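Local atomic coordinates of uncharacterized protein (Sulfolobus solfataricus P2, PDB entry 2QS7), a protein that is of unknown function but belongs to the DsrE/DsrF-like family and is a putative oxidoreductase. Residues E38-F42 / F132-A136. Numbering follows the deposited sequence.
Sequences EVNLF and FLDRA
The last turn of helix 129-136 packs on one face of the parallel beta-sheet of an alpha/beta fold, where Phe132 and Arg135 meet Phe42, Asn40 and Glu38 of strand 38-43. Helix and strand run nearly antiparallel, their local axes 9.7 Å apart. Phe132 lies between Asn40 and Phe42: its CZ sits 3.6 Å from Asn40 CB and its rim points at the strand backbone, with Asn40 O near the ring plane. CB of Phe42 rests over the face of the Phe132 ring. CG of Phe42 is turned anti to the backbone N (chi1 -176°), which brings its ring over that of Phe132. The two phenyl rings form an offset stack, centroids 5.0 Å apart and planes inclined by 30°, and the two side chains lie alongside each other, pointing opposite ways.

Toward the start of the strand, Arg135 bends at chi3 and crosses Asn40 at about a right angle. Its NE gives a hydrogen bond of 3.0 Å to Asn40 OD1, bent at 135° and arriving from above the carbonyl plane. Asn40 ND2 bonds Ser11 OG and, weakly, Glu38 OE2. That carboxylate oxygen stays 4.1 Å from Arg135 NE, too far for a salt bridge, though the opposite charges probably attract. A leucine in place of Arg135 would probably leave Asn40 OD1 without this donor and Glu38 without the guanidinium near its carboxylate. Lys9 NZ bonds Arg135 O, tying the helix end to strand 9-14, while helix 19-34 packs against Val39 and Leu41. The result is the layered alpha/beta arrangement of a DsrE/DsrF-like domain, with helices on both faces of a parallel sheet.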
ATOM      1  N   GLU A  38     -15.829  -7.170 -11.270  1.00 54.07           N
ATOM      2  CA  GLU A  38     -16.114  -8.013 -10.134  1.00 55.06           C
ATOM      3  C   GLU A  38     -15.150  -7.423  -9.088  1.00 52.56           C
ATOM      4  O   GLU A  38     -13.969  -7.172  -9.385  1.00 52.34           O
ATOM      5  CB  GLU A  38     -15.771  -9.464 -10.490  1.00 57.39           C
ATOM      6  CG  GLU A  38     -15.715 -10.398  -9.297  1.00 69.70           C
ATOM      7  CD  GLU A  38     -15.052 -11.770  -9.607  1.00 71.02           C
ATOM      8  OE1 GLU A  38     -15.184 -12.170 -10.823  1.00 71.79           O
ATOM      9  OE2 GLU A  38     -14.416 -12.408  -8.625  1.00 76.01           O
ATOM     10  N   VAL A  39     -15.633  -7.130  -7.879  1.00 49.93           N
ATOM     11  CA  VAL A  39     -14.782  -6.569  -6.858  1.00 49.72           C
ATOM     12  C   VAL A  39     -14.799  -7.472  -5.633  1.00 51.99           C
ATOM     13  O   VAL A  39     -15.863  -7.864  -5.168  1.00 50.54           O
ATOM     14  CB  VAL A  39     -15.217  -5.117  -6.450  1.00 51.50           C
ATOM     15  CG1 VAL A  39     -14.301  -4.553  -5.430  1.00 44.53           C
ATOM     16  CG2 VAL A  39     -15.257  -4.197  -7.672  1.00 43.90           C
ATOM     17  N   ASN A  40     -13.606  -7.781  -5.125  1.00 51.14           N
ATOM     18  CA  ASN A  40     -13.455  -8.587  -3.936  1.00 49.98           C
ATOM     19  C   ASN A  40     -12.732  -7.750  -2.908  1.00 50.28           C
ATOM     20  O   ASN A  40     -11.671  -7.219  -3.183  1.00 50.67           O
ATOM     21  CB  ASN A  40     -12.637  -9.859  -4.218  1.00 47.87           C
ATOM     22  CG  ASN A  40     -13.211 -10.676  -5.299  1.00 48.44           C
ATOM     23  OD1 ASN A  40     -14.328 -11.179  -5.183  1.00 50.24           O
ATOM     24  ND2 ASN A  40     -12.444 -10.843  -6.366  1.00 49.25           N
ATOM     25  N   LEU A  41     -13.313  -7.631  -1.720  1.00 50.12           N
ATOM     26  CA  LEU A  41     -12.659  -6.903  -0.632  1.00 50.62           C
ATOM     27  C   LEU A  41     -12.339  -7.873   0.481  1.00 51.60           C
ATOM     28  O   LEU A  41     -13.189  -8.669   0.890  1.00 53.47           O
ATOM     29  CB  LEU A  41     -13.564  -5.802  -0.100  1.00 50.02           C
ATOM     30  CG  LEU A  41     -14.056  -4.764  -1.124  1.00 51.44           C
ATOM     31  CD1 LEU A  41     -15.079  -3.804  -0.442  1.00 52.46           C
ATOM     32  CD2 LEU A  41     -12.919  -3.994  -1.733  1.00 48.99           C
ATOM     33  N   PHE A  42     -11.112  -7.788   0.975  1.00 52.41           N
ATOM     34  CA  PHE A  42     -10.662  -8.616   2.088  0.50 53.10           C
ATOM     35  C   PHE A  42     -10.223  -7.720   3.239  1.00 53.17           C
ATOM     36  O   PHE A  42      -9.175  -7.061   3.175  1.00 53.29           O
ATOM     37  CB  PHE A  42      -9.507  -9.501   1.669  0.50 50.14           C
ATOM     38  CG  PHE A  42      -9.062 -10.447   2.744  0.50 53.69           C
ATOM     39  CD1 PHE A  42      -9.881 -11.468   3.160  0.50 48.87           C
ATOM     40  CD2 PHE A  42      -7.820 -10.322   3.340  0.50 55.92           C
ATOM     41  CE1 PHE A  42      -9.451 -12.338   4.138  0.50 50.96           C
ATOM     42  CE2 PHE A  42      -7.411 -11.195   4.294  0.50 46.03           C
ATOM     43  CZ  PHE A  42      -8.210 -12.185   4.690  0.50 43.49           C
ATOM     44  N   PHE A 132      -8.133 -15.680  -0.464  1.00 53.72           N
ATOM     45  CA  PHE A 132      -8.123 -14.403  -1.133  0.50 56.54           C
ATOM     46  C   PHE A 132      -7.120 -14.358  -2.299  1.00 56.30           C
ATOM     47  O   PHE A 132      -7.453 -13.812  -3.317  1.00 57.98           O
ATOM     48  CB  PHE A 132      -8.065 -13.221  -0.139  0.50 59.51           C
ATOM     49  CG  PHE A 132      -8.754 -11.985  -0.651  0.50 58.28           C
ATOM     50  CD1 PHE A 132     -10.143 -11.879  -0.588  0.50 60.08           C
ATOM     51  CD2 PHE A 132      -8.035 -10.955  -1.226  0.50 62.49           C
ATOM     52  CE1 PHE A 132     -10.785 -10.766  -1.083  0.50 53.78           C
ATOM     53  CE2 PHE A 132      -8.677  -9.835  -1.715  0.50 61.57           C
ATOM     54  CZ  PHE A 132     -10.056  -9.747  -1.648  0.50 61.19           C
ATOM     55  N   LEU A 133      -5.982 -14.989  -2.195  1.00 57.45           N
ATOM     56  CA  LEU A 133      -5.107 -15.088  -3.307  1.00 58.75           C
ATOM     57  C   LEU A 133      -5.757 -15.739  -4.485  1.00 56.82           C
ATOM     58  O   LEU A 133      -5.482 -15.386  -5.645  1.00 56.02           O
ATOM     59  CB  LEU A 133      -3.896 -15.984  -2.971  1.00 64.65           C
ATOM     60  CG  LEU A 133      -2.535 -15.482  -2.432  1.00 68.72           C
ATOM     61  CD1 LEU A 133      -2.682 -14.476  -1.365  1.00 72.00           C
ATOM     62  CD2 LEU A 133      -1.744 -16.701  -1.926  1.00 65.50           C
ATOM     63  N   ASP A 134      -6.512 -16.807  -4.217  1.00 52.48           N
ATOM     64  CA  ASP A 134      -7.187 -17.529  -5.259  1.00 52.63           C
ATOM     65  C   ASP A 134      -8.177 -16.659  -5.943  1.00 53.40           C
ATOM     66  O   ASP A 134      -8.245 -16.616  -7.147  1.00 51.34           O
ATOM     67  CB  ASP A 134      -7.978 -18.690  -4.671  1.00 56.63           C
ATOM     68  CG  ASP A 134      -7.139 -19.947  -4.417  1.00 63.88           C
ATOM     69  OD1 ASP A 134      -5.922 -19.999  -4.728  1.00 68.21           O
ATOM     70  OD2 ASP A 134      -7.755 -20.921  -3.923  1.00 68.15           O
ATOM     71  N   ARG A 135      -8.988 -15.967  -5.160  1.00 52.78           N
ATOM     72  CA  ARG A 135      -9.969 -15.041  -5.749  1.00 53.66           C
ATOM     73  C   ARG A 135      -9.380 -13.916  -6.511  1.00 56.04           C
ATOM     74  O   ARG A 135      -9.906 -13.549  -7.548  1.00 58.45           O
ATOM     75  CB  ARG A 135     -10.895 -14.445  -4.667  1.00 56.07           C
ATOM     76  CG  ARG A 135     -12.216 -15.009  -4.728  1.00 55.29           C
ATOM     77  CD  ARG A 135     -13.194 -14.251  -4.023  1.00 67.92           C
ATOM     78  NE  ARG A 135     -14.362 -14.151  -4.874  1.00 68.26           N
ATOM     79  CZ  ARG A 135     -15.361 -15.012  -4.933  1.00 65.14           C
ATOM     80  NH1 ARG A 135     -15.401 -16.104  -4.199  1.00 63.57           N
ATOM     81  NH2 ARG A 135     -16.353 -14.741  -5.749  1.00 76.15           N
ATOM     82  N   ALA A 136      -8.251 -13.392  -6.050  1.00 54.87           N
ATOM     83  CA  ALA A 136      -7.596 -12.284  -6.734  1.00 55.12           C
ATOM     84  C   ALA A 136      -6.859 -12.608  -8.003  1.00 55.34           C
ATOM     85  O   ALA A 136      -6.573 -11.719  -8.824  1.00 53.85           O
ATOM     86  CB  ALA A 136      -6.594 -11.639  -5.819  1.00 54.71           C
TER